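PDB 6E20: galectin, which binds galactose-containing glycans as a galectin-family lectin and probably acts in innate immune recognition of viral envelope glycoproteins. Local coordinates for residues M9-K12 against V13-L17; N110-S114 against E115-Y119. All blocks are in the same frame, centred on the assembly; numbering follows the deposited sequence.

Contact 1 of 2, residues M9-K12 against V13-L17; sequences MSFK and VGQTL
Gln15 reaches back over the turn to Lys12 and holds it with both side-chain amide and backbone. CG of Gln15 stands beside its own backbone N (chi1 -51°) and the chain runs extended beyond it, which brings Gln15 OE1 within 2.8 Å of Lys12 N. That bond is nearly straight, 160° at the hydrogen, with the donor tilted modestly from the carbonyl plane of the amide. In return Gln15 N donates to Lys12 O over 3.2 Å, closing the type II beta turn from Lys12 to Gln15. Gly14 takes the positive phi of such a turn, where a side chain would press on the preceding carbonyl. In the galectin beta-sandwich this turn carries the chain from strand 9-12 of one sheet to strand 16-23 of the other, and Phe11 and Leu17 meet in the core between them. With CG of Phe11 anti to its N (chi1 -178°), the ring presents one face to Leu17 CB, a CH-pi contact 3.8 Å from the centroid and offset toward the rim. The two side chains cross at about a right angle. Gln15 O lies at the ring edge, 3.6 Å from Phe11 CE1, buried and without a polar partner in the model.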
# COMPACT_ATOMS: atom_id res chain seq x y z
N MET B 9 7.90 0.92 -0.47
CA MET B 9 7.14 1.23 -1.71
C MET B 9 7.62 2.59 -2.24
O MET B 9 7.08 3.60 -1.85
CB MET B 9 5.64 1.25 -1.42
CG MET B 9 4.78 1.13 -2.65
SD MET B 9 3.02 1.07 -2.27
CE MET B 9 2.35 1.11 -3.93
N SER B 10 8.68 2.60 -3.05
CA SER B 10 9.44 3.83 -3.41
C SER B 10 8.56 4.84 -4.16
O SER B 10 7.94 4.51 -5.14
CB SER B 10 10.68 3.46 -4.17
OG SER B 10 11.59 2.83 -3.27
N PHE B 11 8.53 6.07 -3.67
CA PHE B 11 7.84 7.22 -4.30
C PHE B 11 8.92 8.22 -4.74
O PHE B 11 9.58 8.84 -3.87
CB PHE B 11 6.87 7.84 -3.29
CG PHE B 11 6.06 9.01 -3.78
CD1 PHE B 11 5.60 9.08 -5.09
CD2 PHE B 11 5.72 10.03 -2.90
CE1 PHE B 11 4.84 10.15 -5.52
CE2 PHE B 11 4.95 11.10 -3.32
CZ PHE B 11 4.51 11.15 -4.63
N LYS B 12 9.11 8.33 -6.05
CA LYS B 12 10.22 9.10 -6.66
C LYS B 12 9.66 10.35 -7.35
O LYS B 12 8.48 10.36 -7.74
CB LYS B 12 10.98 8.23 -7.67
CG LYS B 12 11.39 6.85 -7.17
CD LYS B 12 11.98 5.94 -8.25
CE LYS B 12 13.01 6.62 -9.14
NZ LYS B 12 13.44 5.75 -10.26
N VAL B 13 10.53 11.34 -7.55
CA VAL B 13 10.25 12.55 -8.37
C VAL B 13 9.72 12.09 -9.73
O VAL B 13 10.43 11.31 -10.38
CB VAL B 13 11.51 13.42 -8.48
CG1 VAL B 13 11.54 14.27 -9.75
CG2 VAL B 13 11.63 14.28 -7.23
N GLY B 14 8.49 12.49 -10.09
CA GLY B 14 7.88 12.27 -11.41
C GLY B 14 6.70 11.32 -11.36
O GLY B 14 5.97 11.24 -12.36
N GLN B 15 6.52 10.57 -10.28
CA GLN B 15 5.39 9.61 -10.18
C GLN B 15 4.21 10.33 -9.52
O GLN B 15 4.43 11.34 -8.85
CB GLN B 15 5.80 8.39 -9.36
CG GLN B 15 7.10 7.74 -9.81
CD GLN B 15 7.44 6.53 -8.97
OE1 GLN B 15 7.79 6.65 -7.81
NE2 GLN B 15 7.37 5.37 -9.58
N THR B 16 3.00 9.82 -9.70
CA THR B 16 1.83 10.26 -8.90
C THR B 16 1.57 9.18 -7.86
O THR B 16 1.62 7.97 -8.19
CB THR B 16 0.60 10.56 -9.76
OG1 THR B 16 1.05 11.04 -11.02
CG2 THR B 16 -0.31 11.59 -9.12
N LEU B 17 1.36 9.61 -6.62
CA LEU B 17 0.85 8.76 -5.53
C LEU B 17 -0.66 9.01 -5.40
O LEU B 17 -1.03 10.17 -5.15
CB LEU B 17 1.59 9.15 -4.26
CG LEU B 17 0.95 8.68 -2.96
CD1 LEU B 17 0.78 7.16 -2.96
CD2 LEU B 17 1.79 9.15 -1.79

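Contact 2 of 2, residues N110-S114 against E115-Y119; sequences NRQGS and EKYKY
A type I beta turn from Asn110 to Gly113, closed by a weak Gly113 N to Asn110 O bond of 3.0 Å, precedes an extended Ser114 and a strand that starts at Lys116. The segment is part of the galectin beta-sandwich, where it leads from strand 105-109 in one sheet to strand 116-124 in the other. Tyr117 points its ring back along this connection: CG lies beside the backbone N (chi1 -66°), and the phenol oxygen ends in the mouth of the turn. Asn110 comes from the opposite direction, its amide plane 66° from that of the ring and its outer end at the ring edge. Gln112 passes obliquely, its aliphatic CB 3.4 Å from Tyr117 OH and its CG also near the ring plane. The Ser114 side chain packs against the same phenol, with CB 3.7 Å from Tyr117 CE1. Its hydroxyl, set beside the backbone N, is hydrogen-bonded to His36 NE2, and the His36 ring also meets that of Tyr117. On strands 95-99 and 40-47, Phe96 and Ala42 add further packing around Tyr117. Ser114 N donates to Tyr117 OH across 3.2 Å, a weak bond bent to 133° at the hydrogen.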
# COMPACT_ATOMS: atom_id res chain seq x y z
N ASN B 110 9.12 20.80 -0.72
CA ASN B 110 9.97 19.63 -0.39
C ASN B 110 11.25 20.13 0.29
O ASN B 110 12.33 20.03 -0.34
CB ASN B 110 10.25 18.81 -1.65
CG ASN B 110 10.95 17.50 -1.37
OD1 ASN B 110 11.47 16.89 -2.30
ND2 ASN B 110 11.02 17.08 -0.11
N ARG B 111 11.14 20.55 1.55
CA ARG B 111 12.27 21.11 2.36
C ARG B 111 13.35 20.05 2.57
O ARG B 111 14.54 20.43 2.54
CB ARG B 111 11.81 21.62 3.72
CG ARG B 111 10.73 22.68 3.64
CD ARG B 111 9.96 22.73 4.94
NE ARG B 111 9.07 23.86 5.04
CZ ARG B 111 8.06 23.96 5.90
NH1 ARG B 111 7.79 22.97 6.73
NH2 ARG B 111 7.31 25.05 5.90
N GLN B 112 12.97 18.78 2.76
CA GLN B 112 13.95 17.68 2.96
C GLN B 112 14.80 17.53 1.69
O GLN B 112 15.93 17.13 1.81
CB GLN B 112 13.25 16.39 3.41
CG GLN B 112 14.17 15.17 3.59
CD GLN B 112 15.11 15.21 4.77
OE1 GLN B 112 15.98 14.35 4.95
NE2 GLN B 112 14.93 16.21 5.62
N GLY B 113 14.25 17.82 0.51
CA GLY B 113 15.02 17.93 -0.74
C GLY B 113 15.25 16.61 -1.46
O GLY B 113 15.77 16.67 -2.59
N SER B 114 14.89 15.46 -0.87
CA SER B 114 15.21 14.14 -1.47
C SER B 114 14.32 13.93 -2.70
O SER B 114 13.27 14.60 -2.81
CB SER B 114 15.13 13.00 -0.50
OG SER B 114 15.73 13.34 0.74
N GLU B 115 14.79 13.09 -3.63
CA GLU B 115 14.07 12.68 -4.86
C GLU B 115 13.41 11.31 -4.68
O GLU B 115 12.71 10.88 -5.62
CB GLU B 115 15.04 12.66 -6.05
CG GLU B 115 15.40 14.06 -6.52
CD GLU B 115 16.57 14.14 -7.48
OE1 GLU B 115 16.41 13.71 -8.63
OE2 GLU B 115 17.66 14.60 -7.05
N LYS B 116 13.58 10.65 -3.53
CA LYS B 116 12.96 9.33 -3.26
C LYS B 116 12.63 9.19 -1.77
O LYS B 116 13.52 9.43 -0.96
CB LYS B 116 13.90 8.22 -3.70
CG LYS B 116 13.30 6.82 -3.74
CD LYS B 116 14.23 5.80 -4.37
CE LYS B 116 15.46 5.51 -3.54
NZ LYS B 116 16.47 4.76 -4.31
N TYR B 117 11.41 8.73 -1.47
CA TYR B 117 10.89 8.49 -0.10
C TYR B 117 10.32 7.06 -0.02
O TYR B 117 9.51 6.70 -0.87
CB TYR B 117 9.85 9.56 0.22
CG TYR B 117 10.45 10.94 0.32
CD1 TYR B 117 11.39 11.21 1.29
CD2 TYR B 117 10.10 11.96 -0.55
CE1 TYR B 117 11.97 12.46 1.42
CE2 TYR B 117 10.66 13.23 -0.44
CZ TYR B 117 11.60 13.48 0.55
OH TYR B 117 12.22 14.69 0.69
N LYS B 118 10.77 6.27 0.96
CA LYS B 118 10.43 4.83 1.11
C LYS B 118 9.69 4.59 2.43
O LYS B 118 9.45 3.39 2.78
CB LYS B 118 11.72 4.01 0.95
CG LYS B 118 12.30 4.08 -0.46
CD LYS B 118 13.71 3.55 -0.61
CE LYS B 118 13.96 2.24 0.11
NZ LYS B 118 15.29 1.69 -0.23
N TYR B 119 9.26 5.66 3.10
CA TYR B 119 8.46 5.60 4.35
C TYR B 119 7.11 6.31 4.14
O TYR B 119 7.08 7.50 3.79
CB TYR B 119 9.29 6.16 5.50
CG TYR B 119 8.56 6.21 6.80
CD1 TYR B 119 8.53 5.14 7.67
CD2 TYR B 119 7.82 7.33 7.13
CE1 TYR B 119 7.82 5.19 8.86
CE2 TYR B 119 7.12 7.40 8.31
CZ TYR B 119 7.11 6.33 9.18
OH TYR B 119 6.39 6.47 10.33

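Overall arrangement
Contacts 1 and 2 lie on the same side of the chain's centre, with their own centres about 10 Å apart, and follow one another in series along the sequence. They meet along the antiparallel strands 9-12 and 116-124 and just past their ends: Tyr117 N is 3.0 Å from Phe11 O within the strands, and Val13 N is 2.9 Å from Glu115 O just beyond them, both probable backbone hydrogen bonds. Arg111 in contact 2 extends toward the glycan pocket, bonding through NH1 to Asn61, one of the pocket residues. The side chain of Glu94, which binds magnesium in a structure of this protein though none is bound to this chain here, lies about 7 Å from the side chain of Val13 and about 6 Å from that of Asn110.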